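Local coordinates for cyclic AMP receptor protein (Thermus thermophilus, PDB 4EV0), which binds cyclic AMP as a homodimer and activates transcription from six promoters through a winged helix-turn-helix DNA-binding domain, at residues Pro32-Gly37 with Glu72-Met77; Ser78-Gly83 with Glu103-Leu108; Leu154-Gly157 with Leu161-Ile164; Val183-Ala188 with Val193-Gly198. All coordinates share one frame; numbering follows the deposited sequence.

Contact 1. Residues Pro32-Gly37 with Glu72-Met77; sequences PIFYQG and ELFGEM. With CMP (adenosine-3',5'-cyclic-monophosphate), chain G.
Phe34 and Phe74 meet inside the beta roll of the cyclic nucleotide-binding domain, where strand 32-34 faces the strand that leads into the phosphate-binding cassette. The two aromatic side chains run past each other in opposite directions, and Phe34 CE2 comes 3.9 Å from Phe74 CE2. Phe34 arrives near the plane of the Phe74 ring, at its edge, as does Ile33 CG2, 4.3 Å from Phe74 CE2. In both phenylalanines CG sits between the backbone N and the carbonyl carbon (chi1 56° and 63°), which sends the rings from their two strands into the shared interior. Phe34 CA and Gly75 CA, the nearest across the contact, are still 9.2 Å apart, and large apolar rings fill most of that distance. A classic beta bulge at Ile33 and Phe34, both facing Ala89, accompanies the turning of both residues inward. Gly75, with positive phi, has no side chain to obstruct the ring: its CA lies 4.3 Å from Phe34 CZ.

Phe34, Phe74 and Gly75 also line the cyclic AMP site. Phe34 CE1 reaches 3.5 Å from the nucleotide O5', and Gly75 N donates to the ribose O2'. Glu76 folds its chain at chi2 (-69°) to bring the carboxylate up to the ribose; Arg126 forms a salt bridge with OE2, while the O2' hydroxyl gives a very short 2.5 Å hydrogen bond to Glu76 OE1.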
loop_
_atom_site.group_PDB
_atom_site.type_symbol
_atom_site.label_atom_id
_atom_site.label_comp_id
_atom_site.label_asym_id
_atom_site.label_seq_id
_atom_site.Cartn_x
_atom_site.Cartn_y
_atom_site.Cartn_z
ATOM N N PRO B 32 4.323 -7.109 26.138
ATOM C CA PRO B 32 4.476 -7.541 24.747
ATOM C C PRO B 32 3.762 -8.866 24.552
ATOM O O PRO B 32 3.878 -9.757 25.394
ATOM C CB PRO B 32 5.990 -7.740 24.600
ATOM C CG PRO B 32 6.599 -6.998 25.743
ATOM C CD PRO B 32 5.608 -7.095 26.854
ATOM N N ILE B 33 3.015 -8.981 23.462
ATOM C CA ILE B 33 2.322 -10.212 23.144
ATOM C C ILE B 33 3.277 -11.077 22.316
ATOM O O ILE B 33 3.555 -12.232 22.676
ATOM C CB ILE B 33 0.997 -9.916 22.441
ATOM C CG1 ILE B 33 0.101 -9.088 23.368
ATOM C CG2 ILE B 33 0.298 -11.189 22.043
ATOM C CD1 ILE B 33 -0.562 -7.895 22.689
ATOM N N PHE B 34 3.800 -10.500 21.235
ATOM C CA PHE B 34 4.942 -11.066 20.507
ATOM C C PHE B 34 5.698 -9.952 19.777
ATOM O O PHE B 34 5.233 -8.807 19.710
ATOM C CB PHE B 34 4.525 -12.178 19.535
ATOM C CG PHE B 34 3.481 -11.756 18.528
ATOM C CD1 PHE B 34 3.811 -10.931 17.458
ATOM C CD2 PHE B 34 2.170 -12.197 18.643
ATOM C CE1 PHE B 34 2.858 -10.544 16.542
ATOM C CE2 PHE B 34 1.201 -11.805 17.711
ATOM C CZ PHE B 34 1.548 -10.988 16.668
ATOM N N TYR B 35 6.852 -10.312 19.217
ATOM C CA TYR B 35 7.701 -9.376 18.489
ATOM C C TYR B 35 7.833 -9.722 17.013
ATOM O O TYR B 35 7.653 -10.869 16.613
ATOM C CB TYR B 35 9.091 -9.348 19.115
ATOM C CG TYR B 35 9.147 -8.640 20.446
ATOM C CD1 TYR B 35 8.442 -7.458 20.654
ATOM C CD2 TYR B 35 9.902 -9.148 21.493
ATOM C CE1 TYR B 35 8.492 -6.798 21.872
ATOM C CE2 TYR B 35 9.959 -8.497 22.720
ATOM C CZ TYR B 35 9.250 -7.320 22.905
ATOM O OH TYR B 35 9.301 -6.664 24.120
ATOM N N GLN B 36 8.142 -8.707 16.211
ATOM C CA GLN B 36 8.468 -8.879 14.801
ATOM C C GLN B 36 9.691 -9.785 14.718
ATOM O O GLN B 36 10.656 -9.591 15.462
ATOM C CB GLN B 36 8.761 -7.507 14.156
ATOM C CG GLN B 36 8.952 -7.509 12.629
ATOM C CD GLN B 36 9.152 -6.091 12.053
ATOM O OE1 GLN B 36 8.893 -5.093 12.732
ATOM N NE2 GLN B 36 9.625 -6.007 10.802
ATOM N N GLY B 37 9.646 -10.778 13.834
ATOM C CA GLY B 37 10.728 -11.744 13.719
ATOM C C GLY B 37 10.593 -12.979 14.604
ATOM O O GLY B 37 11.439 -13.875 14.564
ATOM N N GLU B 72 -11.547 -7.731 17.083
ATOM C CA GLU B 72 -10.589 -7.578 15.998
ATOM C C GLU B 72 -9.501 -8.644 16.047
ATOM O O GLU B 72 -9.190 -9.177 17.112
ATOM C CB GLU B 72 -10.002 -6.162 15.993
ATOM C CG GLU B 72 -10.925 -5.116 15.352
ATOM C CD GLU B 72 -10.395 -3.694 15.486
ATOM O OE1 GLU B 72 -10.385 -3.163 16.625
ATOM O OE2 GLU B 72 -9.988 -3.107 14.451
ATOM N N LEU B 73 -8.919 -8.931 14.887
ATOM C CA LEU B 73 -8.013 -10.055 14.711
ATOM C C LEU B 73 -6.578 -9.635 14.371
ATOM O O LEU B 73 -6.370 -8.660 13.650
ATOM C CB LEU B 73 -8.571 -10.944 13.598
ATOM C CG LEU B 73 -7.813 -12.183 13.135
ATOM C CD1 LEU B 73 -8.821 -13.246 12.741
ATOM C CD2 LEU B 73 -6.927 -11.873 11.959
ATOM N N PHE B 74 -5.592 -10.379 14.880
ATOM C CA PHE B 74 -4.194 -10.203 14.459
ATOM C C PHE B 74 -3.361 -11.482 14.582
ATOM O O PHE B 74 -3.733 -12.402 15.307
ATOM C CB PHE B 74 -3.514 -9.069 15.229
ATOM C CG PHE B 74 -3.413 -9.308 16.717
ATOM C CD1 PHE B 74 -4.506 -9.080 17.550
ATOM C CD2 PHE B 74 -2.222 -9.756 17.285
ATOM C CE1 PHE B 74 -4.414 -9.290 18.927
ATOM C CE2 PHE B 74 -2.122 -9.972 18.655
ATOM C CZ PHE B 74 -3.219 -9.730 19.477
ATOM N N GLY B 75 -2.230 -11.516 13.878
ATOM C CA GLY B 75 -1.298 -12.627 13.944
ATOM C C GLY B 75 -1.646 -13.785 13.021
ATOM O O GLY B 75 -1.205 -14.928 13.223
ATOM N N GLU B 76 -2.436 -13.494 11.992
ATOM C CA GLU B 76 -2.917 -14.539 11.089
ATOM C C GLU B 76 -1.881 -14.940 10.030
ATOM O O GLU B 76 -1.974 -16.006 9.436
ATOM C CB GLU B 76 -4.245 -14.123 10.444
ATOM C CG GLU B 76 -4.134 -13.045 9.362
ATOM C CD GLU B 76 -3.741 -11.652 9.890
ATOM O OE1 GLU B 76 -3.978 -11.338 11.083
ATOM O OE2 GLU B 76 -3.191 -10.859 9.092
ATOM N N MET B 77 -0.881 -14.101 9.806
ATOM C CA MET B 77 0.088 -14.376 8.753
ATOM C C MET B 77 1.042 -15.520 9.120
ATOM O O MET B 77 1.221 -16.449 8.336
ATOM C CB MET B 77 0.819 -13.094 8.337
ATOM C CG MET B 77 -0.127 -12.063 7.702
ATOM S SD MET B 77 0.389 -10.304 7.696
ATOM C CE MET B 77 1.952 -10.355 6.842
HETATM P P CMP G . 1.588 -11.858 11.890
HETATM O O1P CMP G . 1.403 -13.269 12.365
HETATM O O2P CMP G . 2.463 -11.604 10.684
HETATM O "O5'" CMP G . 2.064 -10.919 13.115
HETATM C "C5'" CMP G . 1.830 -9.511 13.098
HETATM C "C4'" CMP G . 0.448 -9.260 12.603
HETATM O "O4'" CMP G . 0.209 -7.871 12.309
HETATM C "C3'" CMP G . 0.134 -9.918 11.296
HETATM O "O3'" CMP G . 0.113 -11.328 11.404
HETATM C "C2'" CMP G . -1.180 -9.248 10.941
HETATM O "O2'" CMP G . -2.234 -9.734 11.753
HETATM C "C1'" CMP G . -0.867 -7.807 11.382
HETATM N N9 CMP G . -0.467 -6.973 10.244
HETATM C C8 CMP G . 0.605 -7.140 9.449
HETATM N N7 CMP G . 0.609 -6.180 8.481
HETATM C C5 CMP G . -0.471 -5.394 8.666
HETATM C C6 CMP G . -1.055 -4.190 8.017
HETATM N N6 CMP G . -0.452 -3.632 6.931
HETATM N N1 CMP G . -2.206 -3.688 8.543
HETATM C C2 CMP G . -2.809 -4.241 9.609
HETATM N N3 CMP G . -2.323 -5.326 10.255
HETATM C C4 CMP G . -1.183 -5.928 9.832
#

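Contact 2. Residues Ser78-Gly83 with Glu103-Leu108; sequences SLLDEG and EDYLAL. With CMP (adenosine-3',5'-cyclic-monophosphate), chain G.
Leu79 and Tyr105 mark the closest backbone approach, with CA atoms 8.6 Å apart, between the short helix 76-81 and helix 102-111. The short helix ends at Glu82, whose positive phi turns the chain away. Between the two segments it is side chains that meet; Arg102, just before the second, also hydrogen-bonds to the carbonyl oxygens of Leu79 and Leu80. Leu79, with CG anti to its backbone N (chi1 178°), lays CD2 over the centre of one face of the Tyr105 ring, a CH-pi contact with CD2 3.8 Å from the ring centroid and 11° off the ring normal. Leu80 crosses Tyr105 at about a right angle, placing CD2 3.5 Å from Tyr105 OH. Branched aliphatic chains suit a flat ring; tyrosine adds a polar end, which hydrogen-bonds to His117 ND1 of the second subunit, at the dimer interface.

Asp81 OD1 accepts from Gly83 N at 2.7 Å, an Asx turn that closes the chain after the helix. Ser78 OG donates to Gly83 O, linking that turn back to Ser78, whose N meets cyclic AMP O1P at 3.0 Å in a nearly straight bond (168°). Such a short helix, offering backbone N-H groups to the cyclic phosphate, is characteristic of the phosphate-binding cassette of cyclic nucleotide-binding domains.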
loop_
_atom_site.group_PDB
_atom_site.type_symbol
_atom_site.label_atom_id
_atom_site.label_comp_id
_atom_site.label_asym_id
_atom_site.label_seq_id
_atom_site.Cartn_x
_atom_site.Cartn_y
_atom_site.Cartn_z
ATOM N N SER B 78 1.631 -15.466 10.313
ATOM C CA SER B 78 2.506 -16.543 10.765
ATOM C C SER B 78 1.704 -17.830 10.924
ATOM O O SER B 78 2.201 -18.920 10.646
ATOM C CB SER B 78 3.202 -16.172 12.071
ATOM O OG SER B 78 4.037 -15.037 11.886
ATOM N N LEU B 79 0.449 -17.688 11.339
ATOM C CA LEU B 79 -0.462 -18.824 11.393
ATOM C C LEU B 79 -0.613 -19.513 10.032
ATOM O O LEU B 79 -0.638 -20.741 9.933
ATOM C CB LEU B 79 -1.842 -18.400 11.908
ATOM C CG LEU B 79 -2.807 -19.593 11.903
ATOM C CD1 LEU B 79 -3.203 -19.998 13.322
ATOM C CD2 LEU B 79 -4.026 -19.350 11.024
ATOM N N LEU B 80 -0.700 -18.704 8.985
ATOM C CA LEU B 80 -0.972 -19.202 7.650
ATOM C C LEU B 80 0.260 -19.733 6.938
ATOM O O LEU B 80 0.218 -20.828 6.383
ATOM C CB LEU B 80 -1.642 -18.109 6.820
ATOM C CG LEU B 80 -3.096 -17.819 7.188
ATOM C CD1 LEU B 80 -3.524 -16.474 6.613
ATOM C CD2 LEU B 80 -4.010 -18.962 6.693
ATOM N N ASP B 81 1.353 -18.970 6.955
ATOM C CA ASP B 81 2.535 -19.305 6.148
ATOM C C ASP B 81 3.746 -19.805 6.946
ATOM O O ASP B 81 4.769 -20.178 6.363
ATOM C CB ASP B 81 2.943 -18.123 5.250
ATOM C CG ASP B 81 3.292 -16.862 6.040
ATOM O OD1 ASP B 81 3.624 -16.977 7.253
ATOM O OD2 ASP B 81 3.237 -15.744 5.437
ATOM N N GLU B 82 3.620 -19.792 8.273
ATOM C CA GLU B 82 4.693 -20.210 9.185
ATOM C C GLU B 82 5.930 -19.309 9.083
ATOM O O GLU B 82 7.008 -19.672 9.548
ATOM C CB GLU B 82 5.066 -21.703 9.000
ATOM C CG GLU B 82 3.862 -22.669 8.900
ATOM C CD GLU B 82 4.255 -24.166 8.834
ATOM O OE1 GLU B 82 3.811 -24.873 7.897
ATOM O OE2 GLU B 82 4.985 -24.649 9.728
ATOM N N GLY B 83 5.774 -18.135 8.466
ATOM C CA GLY B 83 6.837 -17.141 8.430
ATOM C C GLY B 83 6.953 -16.439 9.778
ATOM O O GLY B 83 6.077 -16.581 10.635
ATOM N N GLU B 103 -2.736 -26.017 14.434
ATOM C CA GLU B 103 -3.359 -27.336 14.353
ATOM C C GLU B 103 -4.862 -27.268 14.625
ATOM O O GLU B 103 -5.636 -28.025 14.044
ATOM C CB GLU B 103 -2.684 -28.341 15.299
ATOM C CG GLU B 103 -1.224 -28.636 14.970
ATOM C CD GLU B 103 -1.000 -28.898 13.483
ATOM O OE1 GLU B 103 -1.319 -30.016 13.012
ATOM O OE2 GLU B 103 -0.511 -27.977 12.782
ATOM N N ASP B 104 -5.275 -26.355 15.501
ATOM C CA ASP B 104 -6.695 -26.230 15.813
ATOM C C ASP B 104 -7.438 -25.477 14.725
ATOM O O ASP B 104 -8.615 -25.742 14.466
ATOM C CB ASP B 104 -6.899 -25.566 17.168
ATOM C CG ASP B 104 -6.419 -26.431 18.311
ATOM O OD1 ASP B 104 -6.790 -27.628 18.351
ATOM O OD2 ASP B 104 -5.662 -25.918 19.159
ATOM N N TYR B 105 -6.737 -24.545 14.086
ATOM C CA TYR B 105 -7.271 -23.835 12.943
ATOM C C TYR B 105 -7.531 -24.807 11.778
ATOM O O TYR B 105 -8.583 -24.750 11.137
ATOM C CB TYR B 105 -6.307 -22.709 12.541
ATOM C CG TYR B 105 -6.382 -22.321 11.094
ATOM C CD1 TYR B 105 -7.282 -21.350 10.660
ATOM C CD2 TYR B 105 -5.553 -22.916 10.156
ATOM C CE1 TYR B 105 -7.360 -20.992 9.328
ATOM C CE2 TYR B 105 -5.621 -22.564 8.806
ATOM C CZ TYR B 105 -6.524 -21.598 8.400
ATOM O OH TYR B 105 -6.597 -21.250 7.066
ATOM N N LEU B 106 -6.573 -25.698 11.527
ATOM C CA LEU B 106 -6.662 -26.680 10.444
ATOM C C LEU B 106 -7.859 -27.624 10.581
ATOM O O LEU B 106 -8.481 -28.020 9.590
ATOM C CB LEU B 106 -5.368 -27.500 10.359
ATOM C CG LEU B 106 -4.181 -26.738 9.770
ATOM C CD1 LEU B 106 -2.972 -27.645 9.644
ATOM C CD2 LEU B 106 -4.562 -26.165 8.425
ATOM N N ALA B 107 -8.177 -27.992 11.814
ATOM C CA ALA B 107 -9.329 -28.850 12.041
ATOM C C ALA B 107 -10.622 -28.032 11.960
ATOM O O ALA B 107 -11.664 -28.552 11.544
ATOM C CB ALA B 107 -9.212 -29.596 13.382
ATOM N N LEU B 108 -10.555 -26.756 12.343
ATOM C CA LEU B 108 -11.741 -25.898 12.308
ATOM C C LEU B 108 -12.257 -25.606 10.888
ATOM O O LEU B 108 -13.458 -25.699 10.624
ATOM C CB LEU B 108 -11.497 -24.583 13.047
ATOM C CG LEU B 108 -12.601 -23.527 12.877
ATOM C CD1 LEU B 108 -13.942 -24.065 13.381
ATOM C CD2 LEU B 108 -12.234 -22.218 13.591
HETATM P P CMP G . 1.588 -11.858 11.890
HETATM O O1P CMP G . 1.403 -13.269 12.365
HETATM O O2P CMP G . 2.463 -11.604 10.684
HETATM O "O5'" CMP G . 2.064 -10.919 13.115
HETATM C "C5'" CMP G . 1.830 -9.511 13.098
HETATM C "C4'" CMP G . 0.448 -9.260 12.603
HETATM O "O4'" CMP G . 0.209 -7.871 12.309
HETATM C "C3'" CMP G . 0.134 -9.918 11.296
HETATM O "O3'" CMP G . 0.113 -11.328 11.404
HETATM C "C2'" CMP G . -1.180 -9.248 10.941
HETATM O "O2'" CMP G . -2.234 -9.734 11.753
HETATM C "C1'" CMP G . -0.867 -7.807 11.382
HETATM N N9 CMP G . -0.467 -6.973 10.244
HETATM C C8 CMP G . 0.605 -7.140 9.449
HETATM N N7 CMP G . 0.609 -6.180 8.481
HETATM C C5 CMP G . -0.471 -5.394 8.666
HETATM C C6 CMP G . -1.055 -4.190 8.017
HETATM N N6 CMP G . -0.452 -3.632 6.931
HETATM N N1 CMP G . -2.206 -3.688 8.543
HETATM C C2 CMP G . -2.809 -4.241 9.609
HETATM N N3 CMP G . -2.323 -5.326 10.255
HETATM C C4 CMP G . -1.183 -5.928 9.832
#

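Contact 3. Residues Leu154-Gly157 with Leu161-Ile164; sequences LRQG and LFQI
Leu154 packs against Phe162 in the winged helix-turn-helix domain, where the chain leaves helix 139-154, turns, and comes back as the edge strand 161-163 of the small three-stranded sheet. Leu154 is the residue at which the helix gives way to the turn. Both its backbone and its side chain meet the far end of the phenylalanine: Phe162 CZ lies 3.7 Å from Leu154 N, and the leucine CD2 stands 4.1 Å from the same CZ, the two side chains crossing at about a right angle. Leucine suits the place because its other neighbours, Val202, Ala205 and Leu208, are apolar too. Arg155, the first residue to leave helical backbone angles, points away from the strand, as befits a long charged chain at the surface; it makes a long, weak ion pair with Glu209 of the second subunit.

Gln156 points toward the strand. Its amide oxygen OE1 reaches 4.2 Å from Phe162 CE1, a van der Waals touch from a polar chain at the solvent-facing border. Gly157 closes the type I turn begun at Leu154, though the bond from Gly157 N to Leu154 O is weak at 3.5 Å. Its positive phi (95°) is readily adopted without a side chain.

On the strand, Leu161 turns away, while Phe162 points inward and also touches Leu153. With CG anti to the carbonyl carbon (chi1 -53°), the phenylalanine ring extends toward the helix end, leaving its CZ 3.9 Å from Leu154 CA.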
loop_
_atom_site.group_PDB
_atom_site.type_symbol
_atom_site.label_atom_id
_atom_site.label_comp_id
_atom_site.label_asym_id
_atom_site.label_seq_id
_atom_site.Cartn_x
_atom_site.Cartn_y
_atom_site.Cartn_z
ATOM N N LEU B 154 5.482 28.109 -16.699
ATOM C CA LEU B 154 5.884 29.500 -16.767
ATOM C C LEU B 154 7.321 29.630 -17.247
ATOM O O LEU B 154 7.666 30.593 -17.941
ATOM C CB LEU B 154 5.750 30.178 -15.401
ATOM C CG LEU B 154 4.438 30.903 -15.107
ATOM C CD1 LEU B 154 4.489 31.543 -13.728
ATOM C CD2 LEU B 154 4.130 31.944 -16.189
ATOM N N ARG B 155 8.167 28.677 -16.885
ATOM C CA ARG B 155 9.575 28.847 -17.189
ATOM C C ARG B 155 9.987 28.448 -18.616
ATOM O O ARG B 155 11.164 28.511 -18.977
ATOM C CB ARG B 155 10.487 28.266 -16.092
ATOM C CG ARG B 155 10.171 26.902 -15.589
ATOM C CD ARG B 155 11.337 26.266 -14.816
ATOM N NE ARG B 155 11.520 26.744 -13.451
ATOM C CZ ARG B 155 11.883 25.963 -12.423
ATOM N NH1 ARG B 155 12.073 24.656 -12.610
ATOM N NH2 ARG B 155 12.058 26.479 -11.203
ATOM N N GLN B 156 9.016 28.104 -19.453
ATOM C CA GLN B 156 9.345 27.805 -20.843
ATOM C C GLN B 156 9.339 29.065 -21.719
ATOM O O GLN B 156 9.693 29.010 -22.899
ATOM C CB GLN B 156 8.447 26.700 -21.405
ATOM C CG GLN B 156 7.014 27.121 -21.663
ATOM C CD GLN B 156 6.051 25.942 -21.627
ATOM O OE1 GLN B 156 4.890 26.050 -22.033
ATOM N NE2 GLN B 156 6.534 24.807 -21.131
ATOM N N GLY B 157 8.941 30.195 -21.135
ATOM C CA GLY B 157 9.132 31.496 -21.759
ATOM C C GLY B 157 7.968 32.058 -22.561
ATOM O O GLY B 157 8.103 33.090 -23.237
ATOM N N LEU B 161 -0.802 32.060 -20.013
ATOM C CA LEU B 161 -2.032 31.336 -20.292
ATOM C C LEU B 161 -1.700 29.981 -20.904
ATOM O O LEU B 161 -0.961 29.902 -21.886
ATOM C CB LEU B 161 -2.933 32.129 -21.235
ATOM C CG LEU B 161 -4.235 31.413 -21.606
ATOM C CD1 LEU B 161 -5.134 31.254 -20.375
ATOM C CD2 LEU B 161 -4.959 32.141 -22.734
ATOM N N PHE B 162 -2.235 28.910 -20.330
ATOM C CA PHE B 162 -1.896 27.585 -20.833
ATOM C C PHE B 162 -3.099 26.759 -21.259
ATOM O O PHE B 162 -4.108 26.671 -20.558
ATOM C CB PHE B 162 -1.054 26.808 -19.825
ATOM C CG PHE B 162 0.152 27.551 -19.358
ATOM C CD1 PHE B 162 1.170 27.869 -20.248
ATOM C CD2 PHE B 162 0.271 27.947 -18.033
ATOM C CE1 PHE B 162 2.289 28.576 -19.823
ATOM C CE2 PHE B 162 1.383 28.649 -17.604
ATOM C CZ PHE B 162 2.393 28.965 -18.497
ATOM N N GLN B 163 -2.973 26.165 -22.436
ATOM C CA GLN B 163 -3.894 25.139 -22.872
ATOM C C GLN B 163 -3.419 23.875 -22.174
ATOM O O GLN B 163 -2.406 23.283 -22.561
ATOM C CB GLN B 163 -3.816 24.986 -24.395
ATOM C CG GLN B 163 -5.013 24.309 -25.021
ATOM C CD GLN B 163 -5.815 25.255 -25.886
ATOM O OE1 GLN B 163 -5.588 26.471 -25.866
ATOM N NE2 GLN B 163 -6.759 24.707 -26.654
ATOM N N ILE B 164 -4.117 23.475 -21.117
ATOM C CA ILE B 164 -3.671 22.313 -20.363
ATOM C C ILE B 164 -4.791 21.661 -19.554
ATOM O O ILE B 164 -5.603 22.344 -18.925
ATOM C CB ILE B 164 -2.402 22.631 -19.505
ATOM C CG1 ILE B 164 -1.765 21.332 -19.001
ATOM C CG2 ILE B 164 -2.695 23.638 -18.366
ATOM C CD1 ILE B 164 -0.313 21.493 -18.617
#

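Contact 4. Residues Val183-Ala188 with Val193-Gly198; sequences VLHALA and VRLGPG
Val193 fits against helix 177-189 near its C-terminal end, its CG2 lying 3.8 Å from Leu187 CB and 4.1 Å from Ala188 CB, with Leu184 CD2 a little farther off. A beta-branched valine suits the site: with CG1 anti to the carbonyl carbon (chi1 -52°), CG2 is held toward the helix, and the small Ala188 lets the strand come close. Two residues on, Leu195 carries the packing back along the helix, its CD1 4.2 Å from Leu184 CB. The same methyl lies over one face of the His185 ring, 4.2 Å from the centroid, a CH-pi contact that shields part of the imidazole at the exposed border.

Polar links are few. Val193 N donates weakly to Leu187 O at 3.4 Å, and Ala188 CA makes a CA-H...O contact of 3.3 Å with Val193 O, so the two backbones touch directly at the start of the strand.

Helix and strand axes come within 7.4 Å at 122° between their directions. The helix, whose earlier part belongs to the predicted helix-turn-helix, sends Leu184 and Leu187 onto Leu150 of helix 139-154, and Leu184 also onto Leu169 of helix 166-173; Val193 and Leu195 touch Val200 of the paired strand 199-202.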
loop_
_atom_site.group_PDB
_atom_site.type_symbol
_atom_site.label_atom_id
_atom_site.label_comp_id
_atom_site.label_asym_id
_atom_site.label_seq_id
_atom_site.Cartn_x
_atom_site.Cartn_y
_atom_site.Cartn_z
ATOM N N VAL B 183 -6.542 21.502 -5.822
ATOM C CA VAL B 183 -5.521 22.530 -5.660
ATOM C C VAL B 183 -5.770 23.753 -6.537
ATOM O O VAL B 183 -5.652 24.891 -6.078
ATOM C CB VAL B 183 -4.108 21.985 -5.956
ATOM C CG1 VAL B 183 -3.098 23.137 -6.053
ATOM C CG2 VAL B 183 -3.695 20.988 -4.883
ATOM N N LEU B 184 -6.126 23.517 -7.796
ATOM C CA LEU B 184 -6.419 24.606 -8.719
ATOM C C LEU B 184 -7.608 25.439 -8.262
ATOM O O LEU B 184 -7.614 26.660 -8.420
ATOM C CB LEU B 184 -6.658 24.066 -10.124
ATOM C CG LEU B 184 -5.391 23.674 -10.873
ATOM C CD1 LEU B 184 -5.749 23.036 -12.206
ATOM C CD2 LEU B 184 -4.508 24.918 -11.062
ATOM N N HIS B 185 -8.612 24.796 -7.683
ATOM C CA HIS B 185 -9.748 25.557 -7.185
ATOM C C HIS B 185 -9.363 26.430 -5.986
ATOM O O HIS B 185 -9.793 27.581 -5.893
ATOM C CB HIS B 185 -10.960 24.656 -6.937
ATOM C CG HIS B 185 -11.635 24.224 -8.206
ATOM N ND1 HIS B 185 -12.308 25.109 -9.027
ATOM C CD2 HIS B 185 -11.707 23.017 -8.817
ATOM C CE1 HIS B 185 -12.784 24.459 -10.076
ATOM N NE2 HIS B 185 -12.431 23.188 -9.973
ATOM N N ALA B 186 -8.514 25.903 -5.106
ATOM C CA ALA B 186 -7.951 26.703 -4.016
ATOM C C ALA B 186 -7.051 27.842 -4.529
ATOM O O ALA B 186 -7.113 28.963 -4.019
ATOM C CB ALA B 186 -7.207 25.826 -3.028
ATOM N N LEU B 187 -6.229 27.560 -5.542
ATOM C CA LEU B 187 -5.374 28.591 -6.145
ATOM C C LEU B 187 -6.178 29.688 -6.833
ATOM O O LEU B 187 -5.760 30.844 -6.847
ATOM C CB LEU B 187 -4.375 27.980 -7.130
ATOM C CG LEU B 187 -3.230 27.181 -6.503
ATOM C CD1 LEU B 187 -2.301 26.575 -7.553
ATOM C CD2 LEU B 187 -2.440 28.058 -5.517
ATOM N N ALA B 188 -7.330 29.331 -7.398
ATOM C CA ALA B 188 -8.209 30.325 -8.013
ATOM C C ALA B 188 -8.910 31.191 -6.960
ATOM O O ALA B 188 -9.037 32.407 -7.136
ATOM C CB ALA B 188 -9.228 29.665 -8.937
ATOM N N VAL B 193 -4.435 31.928 -9.782
ATOM C CA VAL B 193 -4.674 31.449 -11.133
ATOM C C VAL B 193 -6.119 31.714 -11.546
ATOM O O VAL B 193 -7.000 31.879 -10.693
ATOM C CB VAL B 193 -4.399 29.926 -11.273
ATOM C CG1 VAL B 193 -3.019 29.568 -10.729
ATOM C CG2 VAL B 193 -5.464 29.114 -10.558
ATOM N N ARG B 194 -6.356 31.755 -12.853
ATOM C CA ARG B 194 -7.705 31.834 -13.384
ATOM C C ARG B 194 -7.965 30.622 -14.278
ATOM O O ARG B 194 -7.145 30.280 -15.131
ATOM C CB ARG B 194 -7.913 33.138 -14.159
ATOM C CG ARG B 194 -9.204 33.163 -14.974
ATOM C CD ARG B 194 -9.486 34.543 -15.533
ATOM N NE ARG B 194 -9.682 35.504 -14.451
ATOM C CZ ARG B 194 -9.648 36.822 -14.611
ATOM N NH1 ARG B 194 -9.413 37.331 -15.816
ATOM N NH2 ARG B 194 -9.841 37.627 -13.566
ATOM N N LEU B 195 -9.107 29.971 -14.082
ATOM C CA LEU B 195 -9.426 28.760 -14.835
ATOM C C LEU B 195 -10.463 29.003 -15.911
ATOM O O LEU B 195 -11.337 29.869 -15.785
ATOM C CB LEU B 195 -9.933 27.659 -13.901
ATOM C CG LEU B 195 -9.073 27.362 -12.672
ATOM C CD1 LEU B 195 -9.762 26.339 -11.773
ATOM C CD2 LEU B 195 -7.692 26.875 -13.097
ATOM N N GLY B 196 -10.365 28.220 -16.973
ATOM C CA GLY B 196 -11.379 28.225 -18.003
ATOM C C GLY B 196 -11.407 26.855 -18.637
ATOM O O GLY B 196 -10.591 25.993 -18.284
ATOM N N PRO B 197 -12.339 26.644 -19.575
ATOM C CA PRO B 197 -12.453 25.388 -20.326
ATOM C C PRO B 197 -11.114 24.998 -20.956
ATOM O O PRO B 197 -10.695 25.600 -21.951
ATOM C CB PRO B 197 -13.472 25.731 -21.418
ATOM C CG PRO B 197 -14.305 26.813 -20.807
ATOM C CD PRO B 197 -13.356 27.629 -19.978
ATOM N N GLY B 198 -10.447 24.014 -20.357
ATOM C CA GLY B 198 -9.151 23.563 -20.830
ATOM C C GLY B 198 -7.993 24.549 -20.689
ATOM O O GLY B 198 -6.994 24.408 -21.406
#

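In the fold
The four contacts divide between two ends of the subunit. Contacts 1 and 2 follow one another along the chain, their centres 13 Å apart, and share helix 76-81: contact 1 meets the ribose and part of the cyclic phosphate, while contact 2 adds the bond from Ser78 N to O1P, and both reach the second subunit. Contacts 3 and 4 belong to the DNA-binding domain, 14 Å apart between centres and joined through one sheet, where Ile164 N and Gly198 O lie 3.0 Å apart, a probable hydrogen bond. The nearest atoms of contacts 1 and 4 are about 32 Å apart, a distance consistent with an indirect, allosteric link between nucleotide and DNA binding.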